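PDB 5D4L: nitrogen regulatory protein P-II from Thiomonas intermedia, which binds adenine nucleotides and bicarbonate as a carboxysome-associated PII-like signalling protein, and probably acts as a regulator of carbon metabolism. Local coordinates for residues A[22-27]-A[70-75]; A[39-44]-A[74-79]. One frame throughout, in Å; residues are numbered along the deposited sequence.

Contact 1: residues A[22-27]-A[70-75]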
loop_
_atom_site.group_PDB
_atom_site.type_symbol
_atom_site.label_atom_id
_atom_site.label_comp_id
_atom_site.label_asym_id
_atom_site.label_seq_id
_atom_site.Cartn_x
_atom_site.Cartn_y
_atom_site.Cartn_z
ATOM N N ILE A 22 4.487 1.501 8.084
ATOM C CA ILE A 22 5.696 1.799 8.829
ATOM C C ILE A 22 6.890 1.184 8.108
ATOM O O ILE A 22 7.042 -0.041 8.068
ATOM C CB ILE A 22 5.621 1.237 10.277
ATOM C CG1 ILE A 22 4.404 1.784 11.016
ATOM C CG2 ILE A 22 6.901 1.512 11.039
ATOM C CD1 ILE A 22 4.130 1.066 12.327
ATOM N N ILE A 23 7.724 2.037 7.524
ATOM C CA ILE A 23 8.870 1.580 6.759
ATOM C C ILE A 23 10.146 1.872 7.538
ATOM O O ILE A 23 10.395 3.002 7.902
ATOM C CB ILE A 23 8.932 2.254 5.378
ATOM C CG1 ILE A 23 7.623 2.023 4.619
ATOM C CG2 ILE A 23 10.121 1.713 4.582
ATOM C CD1 ILE A 23 7.391 2.980 3.528
ATOM N N LEU A 24 10.931 0.838 7.796
ATOM C CA LEU A 24 12.175 0.941 8.556
ATOM C C LEU A 24 13.051 -0.259 8.234
ATOM O O LEU A 24 12.603 -1.172 7.551
ATOM C CB LEU A 24 11.908 1.028 10.071
ATOM C CG LEU A 24 10.793 0.196 10.732
ATOM C CD1 LEU A 24 11.031 -1.266 10.656
ATOM C CD2 LEU A 24 10.617 0.581 12.215
ATOM N N GLU A 25 14.289 -0.251 8.724
ATOM C CA GLU A 25 15.208 -1.366 8.527
ATOM C C GLU A 25 14.697 -2.641 9.212
ATOM O O GLU A 25 14.093 -2.591 10.285
ATOM C CB GLU A 25 16.601 -1.015 9.055
ATOM C CG GLU A 25 17.319 0.122 8.330
ATOM C CD GLU A 25 18.547 0.622 9.107
ATOM O OE1 GLU A 25 19.692 0.271 8.727
ATOM O OE2 GLU A 25 18.365 1.355 10.107
ATOM N N GLY A 26 14.936 -3.781 8.583
ATOM C CA GLY A 26 14.533 -5.051 9.142
ATOM C C GLY A 26 15.078 -5.356 10.525
ATOM O O GLY A 26 14.415 -6.002 11.330
ATOM N N ALA A 27 16.281 -4.878 10.808
ATOM C CA ALA A 27 16.941 -5.096 12.097
ATOM C C ALA A 27 16.087 -4.657 13.287
ATOM O O ALA A 27 16.231 -5.174 14.398
ATOM C CB ALA A 27 18.277 -4.352 12.120
ATOM N N ALA A 70 18.128 -2.941 4.010
ATOM C CA ALA A 70 17.107 -3.962 3.799
ATOM C C ALA A 70 15.881 -3.520 4.555
ATOM O O ALA A 70 15.840 -3.631 5.779
ATOM C CB ALA A 70 17.579 -5.319 4.283
ATOM N N LEU A 71 14.887 -2.998 3.847
ATOM C CA LEU A 71 13.741 -2.431 4.541
ATOM C C LEU A 71 12.552 -3.391 4.581
ATOM O O LEU A 71 12.431 -4.311 3.762
ATOM C CB LEU A 71 13.341 -1.112 3.893
ATOM C CG LEU A 71 14.451 -0.060 3.720
ATOM C CD1 LEU A 71 13.986 1.004 2.775
ATOM C CD2 LEU A 71 14.907 0.573 5.057
ATOM N N ILE A 72 11.689 -3.182 5.567
ATOM C CA ILE A 72 10.392 -3.832 5.609
ATOM C C ILE A 72 9.308 -2.773 5.715
ATOM O O ILE A 72 9.575 -1.622 6.042
ATOM C CB ILE A 72 10.250 -4.792 6.802
ATOM C CG1 ILE A 72 10.444 -4.023 8.111
ATOM C CG2 ILE A 72 11.222 -5.966 6.675
ATOM C CD1 ILE A 72 10.172 -4.862 9.366
ATOM N N MET A 73 8.079 -3.175 5.450
ATOM C CA MET A 73 6.949 -2.333 5.720
ATOM C C MET A 73 6.060 -3.054 6.699
ATOM O O MET A 73 5.622 -4.173 6.437
ATOM C CB MET A 73 6.175 -2.000 4.437
ATOM C CG MET A 73 4.863 -1.264 4.692
ATOM S SD MET A 73 3.958 -0.903 3.174
ATOM C CE MET A 73 5.039 0.326 2.459
ATOM N N ILE A 74 5.800 -2.418 7.834
ATOM C CA ILE A 74 4.832 -2.941 8.777
ATOM C C ILE A 74 3.490 -2.233 8.554
ATOM O O ILE A 74 3.424 -1.008 8.483
ATOM C CB ILE A 74 5.333 -2.766 10.214
ATOM C CG1 ILE A 74 6.728 -3.389 10.332
ATOM C CG2 ILE A 74 4.348 -3.361 11.213
ATOM C CD1 ILE A 74 7.299 -3.365 11.720
ATOM N N ILE A 75 2.430 -3.012 8.385
ATOM C CA ILE A 75 1.097 -2.460 8.178
ATOM C C ILE A 75 0.195 -2.744 9.400
ATOM O O ILE A 75 -0.026 -3.893 9.766
ATOM C CB ILE A 75 0.454 -3.043 6.872
ATOM C CG1 ILE A 75 1.348 -2.782 5.661
ATOM C CG2 ILE A 75 -0.922 -2.464 6.623
ATOM C CD1 ILE A 75 0.821 -3.460 4.375
#

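Contact 2: residues A[39-44]-A[74-79]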
loop_
_atom_site.group_PDB
_atom_site.type_symbol
_atom_site.label_atom_id
_atom_site.label_comp_id
_atom_site.label_asym_id
_atom_site.label_seq_id
_atom_site.Cartn_x
_atom_site.Cartn_y
_atom_site.Cartn_z
ATOM N N ALA A 39 1.073 -0.876 22.786
ATOM C CA ALA A 39 0.070 0.163 22.606
ATOM C C ALA A 39 -1.323 -0.430 22.410
ATOM O O ALA A 39 -2.327 0.282 22.457
ATOM C CB ALA A 39 0.442 1.051 21.434
ATOM N N GLY A 40 -1.394 -1.739 22.199
ATOM C CA GLY A 40 -2.687 -2.392 22.123
ATOM C C GLY A 40 -3.191 -2.572 20.710
ATOM O O GLY A 40 -4.382 -2.797 20.499
ATOM N N VAL A 41 -2.288 -2.477 19.736
ATOM C CA VAL A 41 -2.637 -2.818 18.350
ATOM C C VAL A 41 -2.919 -4.324 18.227
ATOM O O VAL A 41 -2.144 -5.151 18.697
ATOM C CB VAL A 41 -1.526 -2.407 17.378
ATOM C CG1 VAL A 41 -1.879 -2.816 15.965
ATOM C CG2 VAL A 41 -1.306 -0.911 17.455
ATOM N N LYS A 42 -4.022 -4.667 17.580
ATOM C CA LYS A 42 -4.556 -6.031 17.617
ATOM C C LYS A 42 -3.912 -6.986 16.612
ATOM O O LYS A 42 -4.170 -8.189 16.632
ATOM C CB LYS A 42 -6.070 -5.996 17.388
ATOM C CG LYS A 42 -6.810 -5.115 18.373
ATOM C CD LYS A 42 -8.299 -5.054 18.059
ATOM C CE LYS A 42 -9.110 -5.659 19.197
ATOM N NZ LYS A 42 -8.537 -5.285 20.533
ATOM N N GLY A 43 -3.094 -6.440 15.723
ATOM C CA GLY A 43 -2.346 -7.243 14.780
ATOM C C GLY A 43 -1.656 -6.378 13.740
ATOM O O GLY A 43 -1.874 -5.183 13.676
ATOM N N TYR A 44 -0.825 -6.997 12.919
ATOM C CA TYR A 44 -0.129 -6.290 11.853
ATOM C C TYR A 44 0.247 -7.282 10.767
ATOM O O TYR A 44 0.207 -8.490 10.993
ATOM C CB TYR A 44 1.117 -5.598 12.402
ATOM C CG TYR A 44 1.966 -6.543 13.227
ATOM C CD1 TYR A 44 2.830 -7.449 12.614
ATOM C CD2 TYR A 44 1.883 -6.554 14.616
ATOM C CE1 TYR A 44 3.581 -8.338 13.356
ATOM C CE2 TYR A 44 2.647 -7.433 15.371
ATOM C CZ TYR A 44 3.481 -8.328 14.730
ATOM O OH TYR A 44 4.249 -9.198 15.465
ATOM N N ILE A 74 5.800 -2.418 7.834
ATOM C CA ILE A 74 4.832 -2.941 8.777
ATOM C C ILE A 74 3.490 -2.233 8.554
ATOM O O ILE A 74 3.424 -1.008 8.483
ATOM C CB ILE A 74 5.333 -2.766 10.214
ATOM C CG1 ILE A 74 6.728 -3.389 10.332
ATOM C CG2 ILE A 74 4.348 -3.361 11.213
ATOM C CD1 ILE A 74 7.299 -3.365 11.720
ATOM N N ILE A 75 2.430 -3.012 8.385
ATOM C CA ILE A 75 1.097 -2.460 8.178
ATOM C C ILE A 75 0.195 -2.744 9.400
ATOM O O ILE A 75 -0.026 -3.893 9.766
ATOM C CB ILE A 75 0.454 -3.043 6.872
ATOM C CG1 ILE A 75 1.348 -2.782 5.661
ATOM C CG2 ILE A 75 -0.922 -2.464 6.623
ATOM C CD1 ILE A 75 0.821 -3.460 4.375
ATOM N N ALA A 76 -0.315 -1.693 10.029
ATOM C CA ALA A 76 -1.294 -1.843 11.094
ATOM C C ALA A 76 -2.547 -1.023 10.810
ATOM O O ALA A 76 -2.462 0.171 10.519
ATOM C CB ALA A 76 -0.704 -1.436 12.389
ATOM N N ALA A 77 -3.704 -1.671 10.880
ATOM C CA ALA A 77 -4.982 -0.980 10.789
ATOM C C ALA A 77 -5.500 -0.753 12.211
ATOM O O ALA A 77 -5.656 -1.690 12.988
ATOM C CB ALA A 77 -5.962 -1.765 9.982
ATOM N N VAL A 78 -5.806 0.496 12.514
ATOM C CA VAL A 78 -5.809 1.003 13.868
ATOM C C VAL A 78 -6.927 2.044 14.030
ATOM O O VAL A 78 -7.184 2.821 13.103
ATOM C CB VAL A 78 -4.378 1.581 14.155
ATOM C CG1 VAL A 78 -4.377 3.057 14.469
ATOM C CG2 VAL A 78 -3.649 0.750 15.173
ATOM N N PRO A 79 -7.622 2.047 15.178
ATOM C CA PRO A 79 -8.627 3.091 15.410
ATOM C C PRO A 79 -7.970 4.463 15.397
ATOM O O PRO A 79 -6.803 4.543 15.711
ATOM C CB PRO A 79 -9.179 2.759 16.803
ATOM C CG PRO A 79 -8.780 1.339 17.053
ATOM C CD PRO A 79 -7.488 1.144 16.336
#

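Contact 1: residues A[22-27]-A[70-75]
I22 and I74 pair through both of their peptide groups: I22 N donates to I74 O at 2.8 Å, in the plane of that carbonyl, and I74 N returns the bond to I22 O at 2.7 Å, tilted 21° from the carbonyl plane. Two residues on, the second hydrogen-bonded pair is lopsided. I72 N reaches L24 O at 3.0 Å, whereas the reverse bond from L24 N to I72 O is weak at 3.3 Å. Beyond the end of the strand, G26 N still donates to A70 O at 2.9 Å, so the ladder carries over into the start of the 3-10 segment that begins at G26. The strand axes run antiparallel at 149°.

On the face of I22, L24, I72 and I74, L24 CD1 meets I72 CG1 at 3.8 Å. With L24 CG between its backbone N and carbonyl carbon (chi1 39°), CD1 is carried across to I72, whose CG1 takes the same kind of position, and the two chains meet obliquely. On the face of I23 and M73, the bend at chi3 of M73 brings its CE methyl 3.7 Å from I23 CD1.

L24, I72 and I74 rest on helix 29-39. On the other face, I23 packs on T45 of the second subunit and M73 on I75 of that subunit, while strands 43-54 and 100-111 flank the pair within the sheet, as in the ferredoxin-like fold of PII proteins.

Contact 2: residues A[39-44]-A[74-79]
V41 meets V78 by methyl contact, CG2 to CG2 at 3.7 Å, with the two side chains crossing at about a right angle. With CG1 of V41 placed anti to the backbone N, its two methyls divide the work: CG2 takes V78, and CG1 lies 4.0 Å from the CB of A76, whose side chain points toward 39-44. V78 itself has a chi1 of 119°, away from the staggered values, and its CG2 also lies 4.1 Å from V41 CG1.

At Y44 the chi1 of 50° puts CG between the backbone N and the carbonyl carbon. Its CB lies 4.1 Å from I74 CG2, which approaches the ring obliquely, while the ring end leads away from 74-79 toward helix 29-39, where it touches D37. The backbones meet at one close point, Y44 CA to I75 O at 3.2 Å; the 122° angle at the hydrogen makes this a bent CA-H...O contact. The preceding turn leaves helix 29-39 through a Schellman motif at G40, whose positive phi suits glycine.

The V41–V78, V41–A76 and Y44–I74 carbon contacts make this apolar packing, with only the CA-H...O contact besides. Peptide polarity is met by other partners: I75 bonds to T45, just beyond 39-44, I75 O accepts from H56 NE2 of the third subunit, and G43 and Y44 pair with a strand of that subunit, extending the sheet across the interface.

How the contacts relate
Both contacts are largely buried and use strand 71-78, with I74 and I75 common to their second segments and centres about 15 Å apart. Contact 1 joins it to strand 12-25 through an antiparallel ladder with one weak bond, with apolar packing added on both faces. Contact 2 lies where 71-78 meets the start of strand 43-54 and the turn leading into it; it buries 223 Å² against 514 Å² and lacks hydrogen bonds between its segments. Each has links to another subunit. The nucleotide site is also nearby: contact 2 contains A77, seen to bind ADP and AMP, whereas in contact 1 L71 and E25 adjoin the nucleotide-binding residues G52 and S98.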